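Local atomic coordinates of sialyltransferase 0160 (Photobacterium damselae, PDB entry 4R84), a protein that probably transfers sialic acid from CMP-sialic acid to galactoside acceptors, as a sialyltransferase of the GT-B structural group. Residues 359-364 / 447-452; 363-368 / 405-410; 464-469 / 498-503. All coordinates share one frame; numbering follows the deposited sequence.

The three contacts lie within one Rossmann-type region, and two of them line the pocket for the donor analogue CSF. Interactions 1 and 2, with centres about 9 Å apart, share Gly-363 and Thr-364, so the segment leaving strand 358-362 is flanked by 447-452 and by 405-410; Phe-361 O lies 2.9 Å from Lys-405 N. Interaction 3 is about 10 Å, centre to centre, from interaction 1 and joins it through backbone: Gly-448 O is 2.7 Å from Val-466 N, and Ala-450 N 2.8 Å from Val-466 O. It meets interaction 2, about 14 Å away between centres, where Trp-367 NE1 lies 2.9 Å from Ala-503 OXT. Its Thr-468 side chain comes within about 4 Å of CSF.

Interaction 1: 359-364 / 447-452; sequences FIFTGT and AGIASS. With CSF (cytidine-5'-monophosphate-3-fluoro-N-acetyl-neuraminic acid), chain E.
In a parallel Rossmann-type sheet, Phe-361 and Thr-362 pair with Ala-447 and Gly-448, and the loops that follow line the donor pocket, as expected of a GT-B glycosyltransferase. Three backbone bonds set the register: Ala-447 N to Ile-360 O, Thr-362 N to Ala-447 O (2.9 Å, 156°) and Ile-449 N to Thr-362 O (3.1 Å). Phe-359 turns its ring edge to Ala-447, with CE1 3.6 Å from CB. Phe-361, its CG anti to the backbone N (chi1 174°), lays CE1 3.6 Å from Gly-448 CA, whose phi of 143° would jam a CB against the preceding carbonyl. Further on, the side chains of Thr-364 and Ile-449 cross at about a right angle, CG2 to CG2 at 3.6 Å. The hydroxyl of Thr-362 pairs with Tyr-454 OH. A water donates to both Gly-363 O and Ile-449 O, and Gly-363 O also accepts CSF N4 at 2.9 Å. Ala-450 O takes both O8A and O9A of CSF, while Ser-451 OG and Ser-452 N converge on phosphate oxygen O2A, Ser-452 N at 3.1 Å from O2A. Carbonyls thus meet the cytosine amino group and the glycerol tail, whereas donors meet the phosphate, a division consistent with recognition of a CMP-sugar.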
loop_
_atom_site.group_PDB
_atom_site.type_symbol
_atom_site.label_atom_id
_atom_site.label_comp_id
_atom_site.label_asym_id
_atom_site.label_seq_id
_atom_site.Cartn_x
_atom_site.Cartn_y
_atom_site.Cartn_z
ATOM N N PHE A 359 -4.451 -1.512 27.001
ATOM C CA PHE A 359 -4.286 -2.873 26.509
ATOM C C PHE A 359 -5.382 -3.199 25.531
ATOM O O PHE A 359 -6.550 -3.043 25.859
ATOM C CB PHE A 359 -4.305 -3.867 27.693
ATOM C CG PHE A 359 -4.687 -5.297 27.337
ATOM C CD1 PHE A 359 -3.965 -6.038 26.405
ATOM C CD2 PHE A 359 -5.747 -5.920 27.992
ATOM C CE1 PHE A 359 -4.307 -7.365 26.111
ATOM C CE2 PHE A 359 -6.099 -7.253 27.708
ATOM C CZ PHE A 359 -5.381 -7.974 26.760
ATOM N N ILE A 360 -5.008 -3.623 24.326
ATOM C CA ILE A 360 -5.987 -4.151 23.393
ATOM C C ILE A 360 -5.908 -5.659 23.318
ATOM O O ILE A 360 -4.856 -6.220 22.999
ATOM C CB ILE A 360 -5.792 -3.601 21.965
ATOM C CG1 ILE A 360 -6.044 -2.107 21.928
ATOM C CG2 ILE A 360 -6.735 -4.324 21.015
ATOM C CD1 ILE A 360 -5.789 -1.508 20.536
ATOM N N PHE A 361 -7.034 -6.313 23.584
ATOM C CA PHE A 361 -7.161 -7.736 23.325
ATOM C C PHE A 361 -7.661 -7.948 21.898
ATOM O O PHE A 361 -8.696 -7.401 21.521
ATOM C CB PHE A 361 -8.126 -8.399 24.316
ATOM C CG PHE A 361 -8.400 -9.848 24.012
ATOM C CD1 PHE A 361 -7.515 -10.825 24.420
ATOM C CD2 PHE A 361 -9.540 -10.232 23.318
ATOM C CE1 PHE A 361 -7.759 -12.166 24.144
ATOM C CE2 PHE A 361 -9.785 -11.576 23.033
ATOM C CZ PHE A 361 -8.889 -12.536 23.449
ATOM N N THR A 362 -6.953 -8.777 21.135
ATOM C CA THR A 362 -7.391 -9.057 19.768
ATOM C C THR A 362 -8.190 -10.357 19.716
ATOM O O THR A 362 -7.652 -11.446 19.953
ATOM C CB THR A 362 -6.198 -9.157 18.807
ATOM O OG1 THR A 362 -5.332 -10.207 19.229
ATOM C CG2 THR A 362 -5.403 -7.854 18.796
ATOM N N GLY A 363 -9.474 -10.253 19.395
ATOM C CA GLY A 363 -10.328 -11.432 19.354
ATOM C C GLY A 363 -10.195 -12.243 18.074
ATOM O O GLY A 363 -9.558 -11.813 17.119
ATOM N N THR A 364 -10.783 -13.435 18.059
ATOM C CA THR A 364 -10.876 -14.208 16.823
ATOM C C THR A 364 -12.286 -14.746 16.654
ATOM O O THR A 364 -13.180 -14.410 17.426
ATOM C CB THR A 364 -9.877 -15.373 16.797
ATOM O OG1 THR A 364 -9.814 -15.918 15.468
ATOM C CG2 THR A 364 -10.298 -16.452 17.801
ATOM N N ALA A 447 -2.389 -8.033 23.101
ATOM C CA ALA A 447 -2.298 -9.472 23.289
ATOM C C ALA A 447 -3.585 -10.124 22.849
ATOM O O ALA A 447 -4.613 -9.464 22.731
ATOM C CB ALA A 447 -2.011 -9.819 24.757
ATOM N N GLY A 448 -3.532 -11.430 22.626
ATOM C CA GLY A 448 -4.729 -12.142 22.235
ATOM C C GLY A 448 -4.471 -13.238 21.235
ATOM O O GLY A 448 -3.392 -13.810 21.186
ATOM N N ILE A 449 -5.469 -13.526 20.414
ATOM C CA ILE A 449 -5.377 -14.667 19.529
ATOM C C ILE A 449 -4.514 -14.330 18.325
ATOM O O ILE A 449 -4.634 -13.236 17.775
ATOM C CB ILE A 449 -6.782 -15.118 19.063
ATOM C CG1 ILE A 449 -7.749 -15.219 20.252
ATOM C CG2 ILE A 449 -6.692 -16.416 18.272
ATOM C CD1 ILE A 449 -7.299 -16.149 21.398
ATOM N N ALA A 450 -3.650 -15.264 17.929
ATOM C CA ALA A 450 -2.766 -15.086 16.778
ATOM C C ALA A 450 -3.506 -14.594 15.557
ATOM O O ALA A 450 -4.642 -14.981 15.309
ATOM C CB ALA A 450 -2.050 -16.369 16.447
ATOM N N SER A 451 -2.839 -13.718 14.823
ATOM C CA SER A 451 -3.357 -13.154 13.589
ATOM C C SER A 451 -2.192 -12.483 12.877
ATOM O O SER A 451 -1.183 -12.141 13.504
ATOM C CB SER A 451 -4.471 -12.150 13.857
ATOM O OG SER A 451 -4.709 -11.358 12.703
ATOM N N SER A 452 -2.341 -12.313 11.563
ATOM C CA SER A 452 -1.368 -11.618 10.739
ATOM C C SER A 452 -1.096 -10.207 11.267
ATOM O O SER A 452 -0.039 -9.629 11.020
ATOM C CB SER A 452 -1.868 -11.581 9.280
ATOM O OG SER A 452 -0.934 -10.934 8.459
HETATM C C5A CSF E . -6.131 -17.757 8.825
HETATM C C4A CSF E . -6.361 -16.763 7.694
HETATM C C2A CSF E . -7.844 -15.428 9.251
HETATM O O6A CSF E . -7.518 -16.403 10.259
HETATM C C6A CSF E . -6.233 -17.003 10.145
HETATM C C3A CSF E . -7.712 -16.056 7.852
HETATM O O4A CSF E . -6.309 -17.466 6.446
HETATM N N5A CSF E . -4.815 -18.340 8.698
HETATM C C7A CSF E . -6.083 -17.971 11.302
HETATM C C8A CSF E . -6.168 -17.228 12.623
HETATM C C9A CSF E . -5.810 -18.157 13.776
HETATM O O9A CSF E . -5.870 -17.392 14.980
HETATM O O8A CSF E . -5.220 -16.162 12.590
HETATM O O7A CSF E . -7.139 -18.932 11.255
HETATM C C1A CSF E . -9.270 -14.966 9.467
HETATM O OBA CSF E . -9.711 -14.038 8.760
HETATM O OAA CSF E . -9.981 -15.528 10.334
HETATM O O1A CSF E . -6.994 -14.280 9.277
HETATM O O2A CSF E . -5.058 -13.091 10.299
HETATM N N1 CSF E . -8.523 -8.688 12.246
HETATM C C2 CSF E . -8.799 -7.575 13.054
HETATM N N3 CSF E . -8.983 -7.738 14.384
HETATM C C4 CSF E . -8.890 -8.974 14.920
HETATM C C5 CSF E . -8.629 -10.089 14.123
HETATM C C6 CSF E . -8.453 -9.921 12.754
HETATM C "C3'" CSF E . -6.333 -9.212 9.936
HETATM C "C2'" CSF E . -7.005 -7.958 10.428
HETATM C "C1'" CSF E . -8.381 -8.461 10.799
HETATM O "O4'" CSF E . -8.594 -9.682 10.084
HETATM C "C4'" CSF E . -7.472 -9.916 9.235
HETATM P PA CSF E . -6.513 -13.402 10.550
HETATM O "O5'" CSF E . -7.218 -11.990 10.380
HETATM C "C5'" CSF E . -7.256 -11.406 9.086
HETATM O "O3'" CSF E . -5.224 -8.918 9.095
HETATM O "O2'" CSF E . -7.180 -7.030 9.348
HETATM N N4 CSF E . -9.074 -9.140 16.253
HETATM O O2 CSF E . -8.873 -6.434 12.525
HETATM O O3A CSF E . -6.966 -13.975 11.866
HETATM C C10 CSF E . -4.596 -19.658 8.702
HETATM O O10 CSF E . -5.503 -20.478 8.722
HETATM C C11 CSF E . -3.150 -20.070 8.702
HETATM F F3A CSF E . -8.741 -16.952 7.682
HETATM O O HOH W 1 -6.920 -12.491 16.299
#

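Interaction 2: 363-368 / 405-410; sequences GTTTWA and KGHPAG. With CSF (cytidine-5'-monophosphate-3-fluoro-N-acetyl-neuraminic acid), chain E.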
loop_
_atom_site.group_PDB
_atom_site.type_symbol
_atom_site.label_atom_id
_atom_site.label_comp_id
_atom_site.label_asym_id
_atom_site.label_seq_id
_atom_site.Cartn_x
_atom_site.Cartn_y
_atom_site.Cartn_z
ATOM N N GLY A 363 -9.474 -10.253 19.395
ATOM C CA GLY A 363 -10.328 -11.432 19.354
ATOM C C GLY A 363 -10.195 -12.243 18.074
ATOM O O GLY A 363 -9.558 -11.813 17.119
ATOM N N THR A 364 -10.783 -13.435 18.059
ATOM C CA THR A 364 -10.876 -14.208 16.823
ATOM C C THR A 364 -12.286 -14.746 16.654
ATOM O O THR A 364 -13.180 -14.410 17.426
ATOM C CB THR A 364 -9.877 -15.373 16.797
ATOM O OG1 THR A 364 -9.814 -15.918 15.468
ATOM C CG2 THR A 364 -10.298 -16.452 17.801
ATOM N N THR A 365 -12.490 -15.568 15.631
ATOM C CA THR A 365 -13.794 -16.175 15.425
ATOM C C THR A 365 -13.853 -17.540 16.101
ATOM O O THR A 365 -13.602 -17.652 17.294
ATOM C CB THR A 365 -14.130 -16.309 13.920
ATOM O OG1 THR A 365 -13.068 -17.002 13.253
ATOM C CG2 THR A 365 -14.278 -14.942 13.301
ATOM N N THR A 366 -14.199 -18.570 15.348
ATOM C CA THR A 366 -14.220 -19.931 15.877
ATOM C C THR A 366 -13.010 -20.666 15.320
ATOM O O THR A 366 -12.389 -20.206 14.357
ATOM C CB THR A 366 -15.518 -20.661 15.496
ATOM O OG1 THR A 366 -15.653 -20.661 14.070
ATOM C CG2 THR A 366 -16.718 -19.955 16.087
ATOM N N TRP A 367 -12.643 -21.786 15.936
ATOM C CA TRP A 367 -11.561 -22.600 15.407
ATOM C C TRP A 367 -11.940 -24.083 15.488
ATOM O O TRP A 367 -13.116 -24.419 15.632
ATOM C CB TRP A 367 -10.236 -22.288 16.140
ATOM C CG TRP A 367 -10.275 -22.419 17.641
ATOM C CD1 TRP A 367 -9.978 -23.541 18.365
ATOM C CD2 TRP A 367 -10.587 -21.396 18.605
ATOM N NE1 TRP A 367 -10.095 -23.286 19.703
ATOM C CE2 TRP A 367 -10.466 -21.980 19.883
ATOM C CE3 TRP A 367 -10.951 -20.049 18.512
ATOM C CZ2 TRP A 367 -10.712 -21.268 21.065
ATOM C CZ3 TRP A 367 -11.194 -19.338 19.694
ATOM C CH2 TRP A 367 -11.070 -19.953 20.951
ATOM N N ALA A 368 -10.962 -24.973 15.370
ATOM C CA ALA A 368 -11.261 -26.398 15.288
ATOM C C ALA A 368 -11.892 -26.939 16.572
ATOM O O ALA A 368 -11.824 -26.302 17.623
ATOM C CB ALA A 368 -9.994 -27.170 14.942
ATOM N N LYS A 405 -10.527 -5.390 20.491
ATOM C CA LYS A 405 -10.639 -5.317 19.029
ATOM C C LYS A 405 -11.088 -6.678 18.535
ATOM O O LYS A 405 -10.286 -7.615 18.412
ATOM C CB LYS A 405 -9.321 -4.888 18.372
ATOM C CG LYS A 405 -9.384 -4.870 16.827
ATOM C CD LYS A 405 -10.655 -4.186 16.380
ATOM C CE LYS A 405 -10.754 -4.084 14.869
ATOM N NZ LYS A 405 -10.970 -5.349 14.101
ATOM N N GLY A 406 -12.393 -6.799 18.312
ATOM C CA GLY A 406 -12.945 -8.053 17.866
ATOM C C GLY A 406 -12.595 -8.351 16.425
ATOM O O GLY A 406 -12.274 -7.442 15.634
ATOM N N HIS A 407 -12.660 -9.631 16.071
ATOM C CA HIS A 407 -12.518 -10.048 14.676
ATOM C C HIS A 407 -13.713 -9.515 13.894
ATOM O O HIS A 407 -14.834 -9.511 14.389
ATOM C CB HIS A 407 -12.437 -11.582 14.584
ATOM C CG HIS A 407 -12.009 -12.104 13.245
ATOM N ND1 HIS A 407 -12.825 -12.072 12.132
ATOM C CD2 HIS A 407 -10.858 -12.702 12.852
ATOM C CE1 HIS A 407 -12.193 -12.622 11.109
ATOM N NE2 HIS A 407 -11.001 -13.015 11.518
ATOM N N PRO A 408 -13.478 -9.031 12.670
ATOM C CA PRO A 408 -14.598 -8.482 11.893
ATOM C C PRO A 408 -15.735 -9.483 11.665
ATOM O O PRO A 408 -16.878 -9.067 11.485
ATOM C CB PRO A 408 -13.945 -8.088 10.558
ATOM C CG PRO A 408 -12.601 -8.819 10.530
ATOM C CD PRO A 408 -12.183 -8.915 11.973
ATOM N N ALA A 409 -15.423 -10.776 11.660
ATOM C CA ALA A 409 -16.432 -11.803 11.394
ATOM C C ALA A 409 -16.936 -12.457 12.679
ATOM O O ALA A 409 -17.568 -13.526 12.643
ATOM C CB ALA A 409 -15.868 -12.851 10.442
ATOM N N GLY A 410 -16.651 -11.824 13.813
ATOM C CA GLY A 410 -16.925 -12.435 15.101
ATOM C C GLY A 410 -18.395 -12.585 15.446
ATOM O O GLY A 410 -18.765 -13.506 16.169
HETATM C C5A CSF E . -6.131 -17.757 8.825
HETATM C C4A CSF E . -6.361 -16.763 7.694
HETATM C C2A CSF E . -7.844 -15.428 9.251
HETATM O O6A CSF E . -7.518 -16.403 10.259
HETATM C C6A CSF E . -6.233 -17.003 10.145
HETATM C C3A CSF E . -7.712 -16.056 7.852
HETATM O O4A CSF E . -6.309 -17.466 6.446
HETATM N N5A CSF E . -4.815 -18.340 8.698
HETATM C C7A CSF E . -6.083 -17.971 11.302
HETATM C C8A CSF E . -6.168 -17.228 12.623
HETATM C C9A CSF E . -5.810 -18.157 13.776
HETATM O O9A CSF E . -5.870 -17.392 14.980
HETATM O O8A CSF E . -5.220 -16.162 12.590
HETATM O O7A CSF E . -7.139 -18.932 11.255
HETATM C C1A CSF E . -9.270 -14.966 9.467
HETATM O OBA CSF E . -9.711 -14.038 8.760
HETATM O OAA CSF E . -9.981 -15.528 10.334
HETATM O O1A CSF E . -6.994 -14.280 9.277
HETATM O O2A CSF E . -5.058 -13.091 10.299
HETATM N N1 CSF E . -8.523 -8.688 12.246
HETATM C C2 CSF E . -8.799 -7.575 13.054
HETATM N N3 CSF E . -8.983 -7.738 14.384
HETATM C C4 CSF E . -8.890 -8.974 14.920
HETATM C C5 CSF E . -8.629 -10.089 14.123
HETATM C C6 CSF E . -8.453 -9.921 12.754
HETATM C "C3'" CSF E . -6.333 -9.212 9.936
HETATM C "C2'" CSF E . -7.005 -7.958 10.428
HETATM C "C1'" CSF E . -8.381 -8.461 10.799
HETATM O "O4'" CSF E . -8.594 -9.682 10.084
HETATM C "C4'" CSF E . -7.472 -9.916 9.235
HETATM P PA CSF E . -6.513 -13.402 10.550
HETATM O "O5'" CSF E . -7.218 -11.990 10.380
HETATM C "C5'" CSF E . -7.256 -11.406 9.086
HETATM O "O3'" CSF E . -5.224 -8.918 9.095
HETATM O "O2'" CSF E . -7.180 -7.030 9.348
HETATM N N4 CSF E . -9.074 -9.140 16.253
HETATM O O2 CSF E . -8.873 -6.434 12.525
HETATM O O3A CSF E . -6.966 -13.975 11.866
HETATM C C10 CSF E . -4.596 -19.658 8.702
HETATM O O10 CSF E . -5.503 -20.478 8.722
HETATM C C11 CSF E . -3.150 -20.070 8.702
HETATM F F3A CSF E . -8.741 -16.952 7.682
HETATM O O HOH W 2 -13.380 -11.497 17.971
#
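Thr-365 sets its methyl CG2 over one face of the His-407 imidazole, displaced toward the rim: the carbon lies 3.7 Å from the ring centroid, 22° off the normal, and nearest to ND1. This is a CH-pi contact, and the two side chains cross obliquely. Thr-365 CG2 is placed there by a chi1 of 54°, which sets OG1 between the backbone N and the carbonyl carbon and turns the methyl away from that carbon. Thr-365 CG2 also reaches Ala-409 CB at 3.9 Å. Both nitrogens of the imidazole are used. His-407 ND1 accepts Ala-409 N at 2.9 Å, with the donor only 6° out of the ring plane, and His-407 NE2 donates to the sialic acid carboxylate of CSF, to OAA at 3.0 Å and more weakly to OBA. The carboxylate carbon C1A also lies in that plane, so these partners together should hold the ring against rotation about chi2.

The segments are the loops that follow strands 358-362 and 401-405, adjacent parallel strands of the Rossmann-type sheet, and each loop leads into a helix. Residues 407-410 make a type I turn, closed by Gly-410 N to His-407 O. Between the loops, Gly-363 N donates to Lys-405 O at 2.9 Å from outside the carbonyl plane. The same oxygen accepts CSF N4, and one water joins Thr-364 O to His-407 N.

Lys-405 bends at chi2 and chi4, curling its ammonium back to the pyrimidine. There Lys-405 NZ donates to CSF O2 at 2.8 Å and to Gly-406 O at 2.9 Å, nearly along the C=O axis; Ala-429 O is a further acceptor. Pro-408 CD rests 3.7 Å from pyrimidine N1 of CSF.

Interaction 3: 464-469 / 498-503; sequences FIVFTS and DVLFWA
Val-466 brings CG1 to within 3.6 Å of Trp-502 CE3, while Phe-464 CD1 meets Leu-500 CD1 at 3.7 Å; these four side chains share one side of the strand pair. Leu-500 CD1 also lies in plane at the edge of the Trp-502 indole. On the opposite face, Phe-467 sets CD1 3.8 Å from Val-499 CG1, and its ring edge also points at Leu-500 O. Leu-500 O accepts Phe-467 N at 2.7 Å, with the donor 30° out of the carbonyl plane. Ile-465 N to Asp-498 O, Leu-500 N to Ile-465 O and Trp-502 N to Phe-467 O continue the parallel pairing, the strand axes differing by 35°. Ser-469 OG donates to the terminal carboxylate, Ala-503 OXT, at 2.6 Å, and Trp-367 NE1 gives that oxygen a second donor. The extended first torsion of Phe-501 (chi1 178°) runs its ring along the neighbouring strand, CZ 3.5 Å from Ser-469 OG. Helices 476-481 and 483-490 connect the strands in a beta-alpha-beta crossover and cover Phe-467 and Val-499. Helix 373-388 packs on Phe-464 and Trp-502, and Val-466 backbone bonds to Gly-448 and Ala-450 tie the pair to the loop after strand 445-447 of the Rossmann-type sheet.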
loop_
_atom_site.group_PDB
_atom_site.type_symbol
_atom_site.label_atom_id
_atom_site.label_comp_id
_atom_site.label_asym_id
_atom_site.label_seq_id
_atom_site.Cartn_x
_atom_site.Cartn_y
_atom_site.Cartn_z
ATOM N N PHE A 464 1.541 -11.193 24.647
ATOM C CA PHE A 464 1.523 -12.631 24.376
ATOM C C PHE A 464 0.607 -12.896 23.200
ATOM O O PHE A 464 -0.247 -12.073 22.866
ATOM C CB PHE A 464 1.063 -13.464 25.583
ATOM C CG PHE A 464 -0.347 -13.189 26.038
ATOM C CD1 PHE A 464 -1.434 -13.747 25.374
ATOM C CD2 PHE A 464 -0.584 -12.423 27.165
ATOM C CE1 PHE A 464 -2.721 -13.508 25.794
ATOM C CE2 PHE A 464 -1.872 -12.193 27.605
ATOM C CZ PHE A 464 -2.944 -12.741 26.929
ATOM N N ILE A 465 0.791 -14.059 22.590
ATOM C CA ILE A 465 -0.033 -14.483 21.470
ATOM C C ILE A 465 -0.564 -15.884 21.696
ATOM O O ILE A 465 0.193 -16.791 22.057
ATOM C CB ILE A 465 0.758 -14.448 20.178
ATOM C CG1 ILE A 465 1.247 -13.025 19.922
ATOM C CG2 ILE A 465 -0.118 -14.876 19.035
ATOM C CD1 ILE A 465 2.011 -12.876 18.634
ATOM N N VAL A 466 -1.867 -16.058 21.480
ATOM C CA VAL A 466 -2.513 -17.342 21.709
ATOM C C VAL A 466 -2.780 -18.091 20.417
ATOM O O VAL A 466 -3.413 -17.555 19.506
ATOM C CB VAL A 466 -3.832 -17.157 22.441
ATOM C CG1 VAL A 466 -4.532 -18.504 22.608
ATOM C CG2 VAL A 466 -3.576 -16.504 23.800
ATOM N N PHE A 467 -2.282 -19.319 20.326
ATOM C CA PHE A 467 -2.633 -20.163 19.198
ATOM C C PHE A 467 -3.732 -21.124 19.594
ATOM O O PHE A 467 -3.754 -21.617 20.707
ATOM C CB PHE A 467 -1.415 -20.903 18.688
ATOM C CG PHE A 467 -0.435 -20.002 18.045
ATOM C CD1 PHE A 467 0.434 -19.256 18.812
ATOM C CD2 PHE A 467 -0.418 -19.854 16.670
ATOM C CE1 PHE A 467 1.334 -18.392 18.213
ATOM C CE2 PHE A 467 0.472 -18.995 16.072
ATOM C CZ PHE A 467 1.344 -18.264 16.842
ATOM N N THR A 468 -4.672 -21.329 18.686
ATOM C CA THR A 468 -5.839 -22.156 18.955
ATOM C C THR A 468 -5.781 -23.439 18.114
ATOM O O THR A 468 -4.992 -23.530 17.181
ATOM C CB THR A 468 -7.132 -21.389 18.644
ATOM O OG1 THR A 468 -7.071 -20.913 17.302
ATOM C CG2 THR A 468 -7.315 -20.201 19.574
ATOM N N SER A 469 -6.607 -24.433 18.440
ATOM C CA SER A 469 -6.576 -25.697 17.699
ATOM C C SER A 469 -6.849 -25.487 16.216
ATOM O O SER A 469 -7.779 -24.790 15.846
ATOM C CB SER A 469 -7.578 -26.694 18.273
ATOM O OG SER A 469 -7.285 -26.938 19.636
ATOM N N ASP A 498 6.169 -16.170 25.157
ATOM C CA ASP A 498 5.030 -15.361 24.757
ATOM C C ASP A 498 4.021 -16.184 23.963
ATOM O O ASP A 498 2.918 -15.717 23.696
ATOM C CB ASP A 498 5.470 -14.166 23.905
ATOM C CG ASP A 498 6.451 -13.261 24.634
ATOM O OD1 ASP A 498 6.219 -13.000 25.828
ATOM O OD2 ASP A 498 7.454 -12.827 24.018
ATOM N N VAL A 499 4.417 -17.385 23.565
ATOM C CA VAL A 499 3.577 -18.229 22.727
ATOM C C VAL A 499 2.733 -19.166 23.581
ATOM O O VAL A 499 3.264 -20.049 24.295
ATOM C CB VAL A 499 4.421 -19.044 21.731
ATOM C CG1 VAL A 499 3.525 -19.939 20.893
ATOM C CG2 VAL A 499 5.208 -18.112 20.831
ATOM N N LEU A 500 1.418 -18.959 23.524
ATOM C CA LEU A 500 0.482 -19.737 24.327
ATOM C C LEU A 500 -0.451 -20.572 23.458
ATOM O O LEU A 500 -0.633 -20.300 22.268
ATOM C CB LEU A 500 -0.347 -18.817 25.237
ATOM C CG LEU A 500 0.430 -17.816 26.099
ATOM C CD1 LEU A 500 -0.506 -16.986 26.985
ATOM C CD2 LEU A 500 1.494 -18.517 26.931
ATOM N N PHE A 501 -1.044 -21.596 24.058
ATOM C CA PHE A 501 -2.015 -22.428 23.356
ATOM C C PHE A 501 -3.313 -22.585 24.153
ATOM O O PHE A 501 -3.278 -22.795 25.365
ATOM C CB PHE A 501 -1.429 -23.814 23.058
ATOM C CG PHE A 501 -2.403 -24.750 22.381
ATOM C CD1 PHE A 501 -2.622 -24.669 21.019
ATOM C CD2 PHE A 501 -3.093 -25.696 23.104
ATOM C CE1 PHE A 501 -3.525 -25.520 20.392
ATOM C CE2 PHE A 501 -3.999 -26.545 22.491
ATOM C CZ PHE A 501 -4.213 -26.453 21.133
ATOM N N TRP A 502 -4.441 -22.459 23.460
ATOM C CA TRP A 502 -5.769 -22.774 24.001
ATOM C C TRP A 502 -6.463 -23.726 23.029
ATOM O O TRP A 502 -6.526 -23.471 21.831
ATOM C CB TRP A 502 -6.636 -21.518 24.245
ATOM C CG TRP A 502 -6.715 -20.975 25.687
ATOM C CD1 TRP A 502 -7.732 -21.187 26.576
ATOM C CD2 TRP A 502 -5.771 -20.127 26.362
ATOM N NE1 TRP A 502 -7.477 -20.534 27.762
ATOM C CE2 TRP A 502 -6.280 -19.875 27.656
ATOM C CE3 TRP A 502 -4.544 -19.559 26.003
ATOM C CZ2 TRP A 502 -5.605 -19.085 28.587
ATOM C CZ3 TRP A 502 -3.875 -18.773 26.930
ATOM C CH2 TRP A 502 -4.407 -18.544 28.206
ATOM N N ALA A 503 -6.953 -24.851 23.538
ATOM C CA ALA A 503 -7.571 -25.860 22.682
ATOM C C ALA A 503 -8.875 -25.371 22.064
ATOM O O ALA A 503 -9.631 -24.626 22.683
ATOM C CB ALA A 503 -7.817 -27.149 23.468
ATOM O OXT ALA A 503 -9.198 -25.713 20.924
#